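Long-range contacts in tubulin-specific chaperone (PDB 4B6W), which is the ubiquitin-like domain of tubulin-binding cofactor B, a cytoplasmic chaperone that probably binds alpha-tubulin and microtubule plus ends: residues S1-H9 with V16-A24; T40-D51 with F76-P85. All blocks are in the same frame, centred on the assembly; numbering follows the deposited sequence.

Contact 1: residues S1-H9 with V16-A24; sequences SVVKVSLTH and VPEKRYGLA
V5 lays its CG2 methyl against the edge of the Y21 ring, in the ring plane, with CG2 3.8 Å from Y21 CD2. With CG1 anti to the carbonyl carbon (chi1 -59°), CG2 is left between the backbone N and the carbonyl carbon, on the face that also carries V3, L7, V16, K19 and Y21. L7 crosses Y21 at about a right angle: its CD1 meets both Y21 OH and the aliphatic part of K19, at CG. At the far end L23 CD2 reaches V3 CG1 at 3.7 Å. On the other face V2 CG1 lies 3.2 Å from R20 NH1, oblique to the guanidinium, and K4 packs its CD 3.7 Å from E18 CG, while their charged ends, K4 NZ and E18 OE2, stay 4.1 Å apart, beyond a salt bridge. The antiparallel ladder has V3 paired with Y21 and V5 with K19; a beta bulge then shifts the register before L7 pairs with V16. At the open end S1 O accepts from L23 N (3.3 Å) and from a water that also bridges to A24 N. This hairpin, the N-terminal one of the ubiquitin fold, turns L7 and Y21 to V34 of helix 27-35; there N33 OD1 bonds Y21 OH and K19 NZ, which also bonds H37 NE2 just past the helix. Strand 77-82 flanks strand 2-9, and strand 15-22 is outermost in the sheet.

Contact 2: residues T40-D51 with F76-P85; sequences TPPEYMQLQLID and FVIHVVDLQP
With CG anti to the backbone N (chi1 -170°), D82 swings its carboxylate to T40, whose OG1 is turned to meet it by a chi1 of -56°. T40 OG1 donates to D82 OD2 over 2.6 Å, from above the carboxylate plane. H9 NE2 also bonds T40 OG1, and weakly D82 OD2. Q84 NE2 donates to OD2 on its syn lone pair, in the plane of the Q84 amide, while Q84 N bonds D82 OD1 at 3.0 Å and closes an Asx turn. Nearby the Y44 ring receives P85 CD over one face, 4.0 Å from its centroid, although Q84 and P85 are poorly ordered. At the other end F76 carries D51 CA over the centre of its ring, 3.7 Å from the centroid. Between them the strands pair antiparallel without a bulge, Q46 with V81, Q48 with H79 and I50 with V77 forming the hydrogen-bonded pairs. L47 and V80 lie side by side, CD2 of L47 3.7 Å from V80 CG2, and the selenomethionine M45 sets its CG 3.9 Å from V80 CG1; this face looks to helix 27-35. On the other, Q48 OE1 sits 3.1 Å from H79 CD2, with Q48 NE2 bonded to T56 and H79 ND1 to T8. The bonds on D82 would tend to stabilise its negative charge and limit the carboxylate's rotation, with T40 the better ordered partner.

Contact 1 closes before contact 2 opens, so along the chain the two come in series, with helix 27-35 between them. Their centres are 13 Å apart, on opposite sides of the chain's centre, yet they belong to one mixed sheet. Strand 2-9 of contact 1 runs parallel to strand 77-82 of contact 2, giving the strand order 2-1-5-3-4 of a ubiquitin-like fold. The backbone seam is direct: T8 O lies 2.9 Å from V80 N, a probable hydrogen bond. The last strand thus fills the centre of the sheet, uniting both antiparallel pairs beneath the same helix in a single compact domain.

Contact 1: residues S1-H9 with V16-A24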
# COMPACT_ATOMS: atom_id res chain seq x y z
N SER A 1 12.04 1.51 12.16
CA SER A 1 10.84 0.83 12.77
C SER A 1 9.44 1.31 12.28
O SER A 1 8.47 0.54 12.35
CB SER A 1 10.92 0.95 14.28
OG SER A 1 9.96 0.13 14.93
N VAL A 2 9.32 2.55 11.79
CA VAL A 2 8.08 3.05 11.16
C VAL A 2 8.44 3.83 9.89
O VAL A 2 9.46 4.50 9.86
CB VAL A 2 7.28 4.00 12.11
CG1 VAL A 2 6.18 4.78 11.35
CG2 VAL A 2 6.64 3.22 13.28
N VAL A 3 7.59 3.78 8.86
CA VAL A 3 7.82 4.50 7.60
C VAL A 3 6.72 5.50 7.27
O VAL A 3 5.57 5.31 7.62
CB VAL A 3 7.97 3.53 6.38
CG1 VAL A 3 9.35 2.85 6.42
CG2 VAL A 3 6.83 2.50 6.33
N LYS A 4 7.12 6.57 6.59
CA LYS A 4 6.22 7.55 6.01
C LYS A 4 6.09 7.24 4.53
O LYS A 4 7.09 7.29 3.81
CB LYS A 4 6.79 8.97 6.18
CG LYS A 4 5.84 10.09 5.77
CD LYS A 4 6.48 11.48 5.95
CE LYS A 4 7.31 11.87 4.74
NZ LYS A 4 7.22 13.32 4.45
N VAL A 5 4.88 6.90 4.07
CA VAL A 5 4.63 6.63 2.65
C VAL A 5 3.43 7.44 2.13
O VAL A 5 2.70 8.05 2.90
CB VAL A 5 4.42 5.11 2.39
CG1 VAL A 5 5.62 4.36 2.82
CG2 VAL A 5 3.18 4.55 3.13
N SER A 6 3.24 7.47 0.82
CA SER A 6 2.00 8.01 0.28
C SER A 6 1.16 6.91 -0.36
O SER A 6 1.63 5.83 -0.63
CB SER A 6 2.25 9.17 -0.69
OG SER A 6 3.26 8.87 -1.61
N LEU A 7 -0.12 7.17 -0.57
CA LEU A 7 -1.00 6.17 -1.14
C LEU A 7 -1.59 6.76 -2.39
O LEU A 7 -2.05 7.93 -2.39
CB LEU A 7 -2.13 5.81 -0.21
CG LEU A 7 -1.85 5.25 1.18
CD1 LEU A 7 -3.17 5.08 1.95
CD2 LEU A 7 -1.11 3.94 1.06
N THR A 8 -1.57 5.94 -3.44
CA THR A 8 -2.22 6.20 -4.70
C THR A 8 -3.23 5.06 -4.96
O THR A 8 -3.19 4.04 -4.29
CB THR A 8 -1.20 6.30 -5.83
OG1 THR A 8 -0.47 5.06 -5.92
CG2 THR A 8 -0.22 7.45 -5.59
N HIS A 9 -4.10 5.25 -5.94
CA HIS A 9 -5.20 4.33 -6.20
C HIS A 9 -5.41 4.15 -7.69
O HIS A 9 -5.64 5.11 -8.36
CB HIS A 9 -6.49 4.88 -5.56
CG HIS A 9 -7.63 3.91 -5.60
ND1 HIS A 9 -8.88 4.24 -6.08
CD2 HIS A 9 -7.70 2.60 -5.25
CE1 HIS A 9 -9.67 3.18 -6.00
NE2 HIS A 9 -8.97 2.16 -5.52
N VAL A 16 -3.21 9.98 -1.00
CA VAL A 16 -2.99 10.31 0.42
C VAL A 16 -1.48 10.59 0.62
O VAL A 16 -0.66 9.69 0.52
CB VAL A 16 -3.47 9.19 1.35
CG1 VAL A 16 -3.28 9.59 2.84
CG2 VAL A 16 -4.93 8.83 1.04
N PRO A 17 -1.11 11.86 0.89
CA PRO A 17 0.30 12.25 0.78
C PRO A 17 1.24 11.77 1.86
O PRO A 17 2.44 11.64 1.59
CB PRO A 17 0.24 13.77 0.80
CG PRO A 17 -1.21 14.10 0.52
CD PRO A 17 -1.96 13.02 1.16
N GLU A 18 0.72 11.51 3.06
CA GLU A 18 1.56 11.14 4.19
C GLU A 18 0.87 10.06 4.97
O GLU A 18 -0.22 10.28 5.47
CB GLU A 18 1.71 12.34 5.12
CG GLU A 18 3.09 12.90 5.25
CD GLU A 18 3.33 13.50 6.62
OE1 GLU A 18 2.94 12.88 7.64
OE2 GLU A 18 3.95 14.57 6.67
N LYS A 19 1.49 8.91 5.13
CA LYS A 19 0.91 7.87 5.99
C LYS A 19 2.02 7.20 6.73
O LYS A 19 3.07 6.95 6.15
CB LYS A 19 0.15 6.82 5.17
CG LYS A 19 -1.14 7.35 4.57
CD LYS A 19 -2.25 7.55 5.63
CE LYS A 19 -2.83 6.21 6.11
NZ LYS A 19 -3.87 6.41 7.17
N ARG A 20 1.81 6.92 8.00
CA ARG A 20 2.81 6.22 8.79
C ARG A 20 2.31 4.83 9.12
O ARG A 20 1.22 4.67 9.67
CB ARG A 20 3.09 6.97 10.09
CG ARG A 20 3.66 8.34 9.89
CD ARG A 20 4.47 8.81 11.13
NE ARG A 20 5.78 9.17 10.63
CZ ARG A 20 6.94 8.68 11.01
NH1 ARG A 20 7.06 7.82 12.01
NH2 ARG A 20 8.03 9.10 10.41
N TYR A 21 3.13 3.84 8.77
CA TYR A 21 2.94 2.42 9.12
C TYR A 21 4.16 1.84 9.84
O TYR A 21 5.30 2.22 9.56
CB TYR A 21 2.70 1.62 7.86
CG TYR A 21 1.41 2.01 7.18
CD1 TYR A 21 0.17 1.75 7.79
CD2 TYR A 21 1.42 2.65 5.95
CE1 TYR A 21 -1.03 2.10 7.16
CE2 TYR A 21 0.23 3.00 5.33
CZ TYR A 21 -0.99 2.73 5.92
OH TYR A 21 -2.17 3.10 5.28
N GLY A 22 3.89 0.92 10.74
CA GLY A 22 4.95 0.08 11.30
C GLY A 22 5.42 -0.92 10.25
O GLY A 22 4.62 -1.50 9.55
N LEU A 23 6.72 -1.12 10.12
CA LEU A 23 7.24 -2.16 9.22
C LEU A 23 6.87 -3.55 9.71
O LEU A 23 6.83 -4.48 8.95
CB LEU A 23 8.76 -2.04 9.12
CG LEU A 23 9.32 -0.78 8.45
CD1 LEU A 23 10.88 -0.78 8.53
CD2 LEU A 23 8.86 -0.74 7.02
N ALA A 24 6.60 -3.68 11.00
CA ALA A 24 6.11 -4.93 11.57
C ALA A 24 4.64 -5.23 11.18
O ALA A 24 4.19 -6.35 11.37
CB ALA A 24 6.30 -4.94 13.11
O HOH W 1 7.26 -1.74 13.32

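Contact 2: residues T40-D51 with F76-P85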
# COMPACT_ATOMS: atom_id res chain seq x y z
N THR A 40 -12.15 0.51 -1.42
CA THR A 40 -12.14 -0.78 -2.11
C THR A 40 -12.16 -1.81 -1.00
O THR A 40 -11.36 -1.69 -0.07
CB THR A 40 -10.82 -1.03 -2.92
OG1 THR A 40 -10.60 0.03 -3.85
CG2 THR A 40 -10.87 -2.37 -3.70
N PRO A 41 -13.04 -2.83 -1.08
CA PRO A 41 -12.87 -3.92 -0.11
C PRO A 41 -11.45 -4.51 -0.20
O PRO A 41 -10.94 -4.72 -1.29
CB PRO A 41 -13.91 -4.96 -0.53
CG PRO A 41 -14.87 -4.24 -1.39
CD PRO A 41 -14.12 -3.11 -2.04
N PRO A 42 -10.81 -4.76 0.94
CA PRO A 42 -9.45 -5.30 0.98
C PRO A 42 -9.24 -6.63 0.24
O PRO A 42 -8.12 -6.91 -0.21
CB PRO A 42 -9.20 -5.47 2.48
CG PRO A 42 -10.05 -4.41 3.09
CD PRO A 42 -11.29 -4.43 2.30
N GLU A 43 -10.29 -7.43 0.14
CA GLU A 43 -10.25 -8.66 -0.63
C GLU A 43 -10.05 -8.37 -2.14
O GLU A 43 -9.65 -9.26 -2.89
CB GLU A 43 -11.51 -9.50 -0.37
CG GLU A 43 -12.86 -8.76 -0.52
CD GLU A 43 -13.38 -8.09 0.77
OE1 GLU A 43 -12.57 -7.55 1.57
OE2 GLU A 43 -14.62 -8.08 0.95
N TYR A 44 -10.30 -7.14 -2.56
CA TYR A 44 -10.15 -6.73 -3.96
C TYR A 44 -9.03 -5.71 -4.16
O TYR A 44 -9.06 -4.93 -5.12
CB TYR A 44 -11.47 -6.16 -4.48
CG TYR A 44 -12.55 -7.19 -4.57
CD1 TYR A 44 -12.43 -8.27 -5.44
CD2 TYR A 44 -13.68 -7.12 -3.77
CE1 TYR A 44 -13.44 -9.26 -5.51
CE2 TYR A 44 -14.68 -8.08 -3.83
CZ TYR A 44 -14.55 -9.15 -4.70
OH TYR A 44 -15.56 -10.09 -4.75
N MSE A 45 -8.06 -5.72 -3.25
CA MSE A 45 -6.87 -4.88 -3.34
C MSE A 45 -5.64 -5.73 -3.49
O MSE A 45 -5.44 -6.72 -2.76
CB MSE A 45 -6.64 -4.08 -2.08
CG MSE A 45 -7.65 -3.08 -1.67
SE MSE A 45 -6.91 -2.21 -0.01
CE MSE A 45 -8.46 -1.04 0.43
N GLN A 46 -4.79 -5.30 -4.42
CA GLN A 46 -3.38 -5.64 -4.40
C GLN A 46 -2.62 -4.37 -4.08
O GLN A 46 -2.99 -3.31 -4.54
CB GLN A 46 -2.95 -6.18 -5.75
CG GLN A 46 -3.54 -7.52 -6.04
CD GLN A 46 -3.03 -8.17 -7.32
OE1 GLN A 46 -3.52 -9.24 -7.69
NE2 GLN A 46 -2.08 -7.55 -8.02
N LEU A 47 -1.58 -4.49 -3.25
CA LEU A 47 -0.66 -3.39 -2.92
C LEU A 47 0.68 -3.54 -3.69
O LEU A 47 1.40 -4.52 -3.55
CB LEU A 47 -0.42 -3.31 -1.39
CG LEU A 47 -1.62 -3.02 -0.43
CD1 LEU A 47 -1.13 -2.86 1.02
CD2 LEU A 47 -2.52 -1.81 -0.83
N GLN A 48 0.96 -2.55 -4.54
CA GLN A 48 2.21 -2.42 -5.29
C GLN A 48 3.14 -1.45 -4.52
O GLN A 48 2.72 -0.35 -4.19
CB GLN A 48 1.88 -1.83 -6.69
CG GLN A 48 3.09 -1.63 -7.60
CD GLN A 48 2.74 -0.92 -8.88
OE1 GLN A 48 1.59 -0.56 -9.13
NE2 GLN A 48 3.75 -0.70 -9.71
N LEU A 49 4.37 -1.85 -4.24
CA LEU A 49 5.30 -0.99 -3.51
C LEU A 49 6.21 -0.39 -4.57
O LEU A 49 6.84 -1.12 -5.35
CB LEU A 49 6.12 -1.76 -2.45
CG LEU A 49 7.02 -0.90 -1.52
CD1 LEU A 49 6.20 0.07 -0.68
CD2 LEU A 49 7.98 -1.76 -0.65
N ILE A 50 6.20 0.94 -4.64
CA ILE A 50 7.03 1.69 -5.57
C ILE A 50 8.02 2.50 -4.74
O ILE A 50 7.66 3.10 -3.76
CB ILE A 50 6.17 2.63 -6.43
CG1 ILE A 50 5.05 1.85 -7.15
CG2 ILE A 50 7.05 3.36 -7.48
CD1 ILE A 50 3.82 2.71 -7.56
N ASP A 51 9.28 2.51 -5.10
CA ASP A 51 10.20 3.39 -4.40
C ASP A 51 10.04 4.86 -4.84
O ASP A 51 9.22 5.20 -5.70
CB ASP A 51 11.64 2.89 -4.50
CG ASP A 51 12.35 3.32 -5.76
OD1 ASP A 51 11.69 3.90 -6.64
OD2 ASP A 51 13.58 3.07 -5.86
N PHE A 76 8.48 6.09 0.02
CA PHE A 76 8.02 5.06 -0.91
C PHE A 76 6.53 5.25 -1.12
O PHE A 76 5.90 5.97 -0.34
CB PHE A 76 8.29 3.66 -0.37
CG PHE A 76 9.68 3.13 -0.65
CD1 PHE A 76 10.77 3.98 -0.74
CD2 PHE A 76 9.89 1.77 -0.76
CE1 PHE A 76 12.04 3.47 -0.98
CE2 PHE A 76 11.16 1.25 -0.98
CZ PHE A 76 12.23 2.10 -1.10
N VAL A 77 5.96 4.59 -2.14
CA VAL A 77 4.57 4.80 -2.51
C VAL A 77 3.89 3.45 -2.52
O VAL A 77 4.37 2.49 -3.14
CB VAL A 77 4.45 5.48 -3.90
CG1 VAL A 77 3.00 5.58 -4.35
CG2 VAL A 77 5.10 6.86 -3.88
N ILE A 78 2.80 3.35 -1.78
CA ILE A 78 2.00 2.14 -1.84
C ILE A 78 0.86 2.47 -2.80
O ILE A 78 0.05 3.37 -2.52
CB ILE A 78 1.43 1.72 -0.48
CG1 ILE A 78 2.52 1.15 0.43
CG2 ILE A 78 0.35 0.66 -0.67
CD1 ILE A 78 2.05 0.82 1.82
N HIS A 79 0.82 1.76 -3.94
CA HIS A 79 -0.20 1.98 -4.97
C HIS A 79 -1.25 0.89 -4.85
O HIS A 79 -0.92 -0.30 -4.82
CB HIS A 79 0.44 1.99 -6.36
CG HIS A 79 -0.54 2.11 -7.48
ND1 HIS A 79 -1.32 3.24 -7.68
CD2 HIS A 79 -0.86 1.25 -8.48
CE1 HIS A 79 -2.06 3.06 -8.76
NE2 HIS A 79 -1.80 1.87 -9.27
N VAL A 80 -2.51 1.29 -4.73
CA VAL A 80 -3.60 0.35 -4.54
C VAL A 80 -4.25 -0.04 -5.89
O VAL A 80 -4.88 0.80 -6.54
CB VAL A 80 -4.65 0.93 -3.55
CG1 VAL A 80 -5.79 -0.04 -3.32
CG2 VAL A 80 -3.96 1.33 -2.24
N VAL A 81 -4.11 -1.30 -6.29
CA VAL A 81 -4.72 -1.76 -7.51
C VAL A 81 -6.09 -2.34 -7.17
O VAL A 81 -6.21 -3.21 -6.32
CB VAL A 81 -3.84 -2.78 -8.26
CG1 VAL A 81 -4.45 -3.07 -9.64
CG2 VAL A 81 -2.42 -2.27 -8.40
N ASP A 82 -7.12 -1.81 -7.81
CA ASP A 82 -8.51 -2.11 -7.51
C ASP A 82 -8.99 -3.20 -8.46
O ASP A 82 -9.06 -2.99 -9.68
CB ASP A 82 -9.36 -0.85 -7.68
CG ASP A 82 -10.79 -1.02 -7.14
OD1 ASP A 82 -11.44 -2.01 -7.50
OD2 ASP A 82 -11.27 -0.17 -6.36
N LEU A 83 -9.33 -4.36 -7.88
CA LEU A 83 -9.83 -5.52 -8.64
C LEU A 83 -11.35 -5.79 -8.50
O LEU A 83 -11.83 -6.82 -8.98
CB LEU A 83 -9.07 -6.78 -8.20
CG LEU A 83 -7.61 -6.96 -8.61
CD1 LEU A 83 -6.73 -5.92 -7.99
CD2 LEU A 83 -7.13 -8.37 -8.22
N GLN A 84 -12.10 -4.89 -7.87
CA GLN A 84 -13.49 -5.22 -7.52
C GLN A 84 -14.35 -5.25 -8.78
O GLN A 84 -14.22 -4.38 -9.63
CB GLN A 84 -14.08 -4.32 -6.41
CG GLN A 84 -14.42 -2.89 -6.77
CD GLN A 84 -14.90 -2.08 -5.54
OE1 GLN A 84 -16.00 -2.29 -5.03
NE2 GLN A 84 -14.08 -1.14 -5.09
N PRO A 85 -15.21 -6.28 -8.91
CA PRO A 85 -15.93 -6.44 -10.17
C PRO A 85 -17.16 -5.53 -10.29
O PRO A 85 -17.43 -4.72 -9.39
CB PRO A 85 -16.34 -7.92 -10.15
CG PRO A 85 -16.02 -8.44 -8.75
CD PRO A 85 -15.63 -7.28 -7.91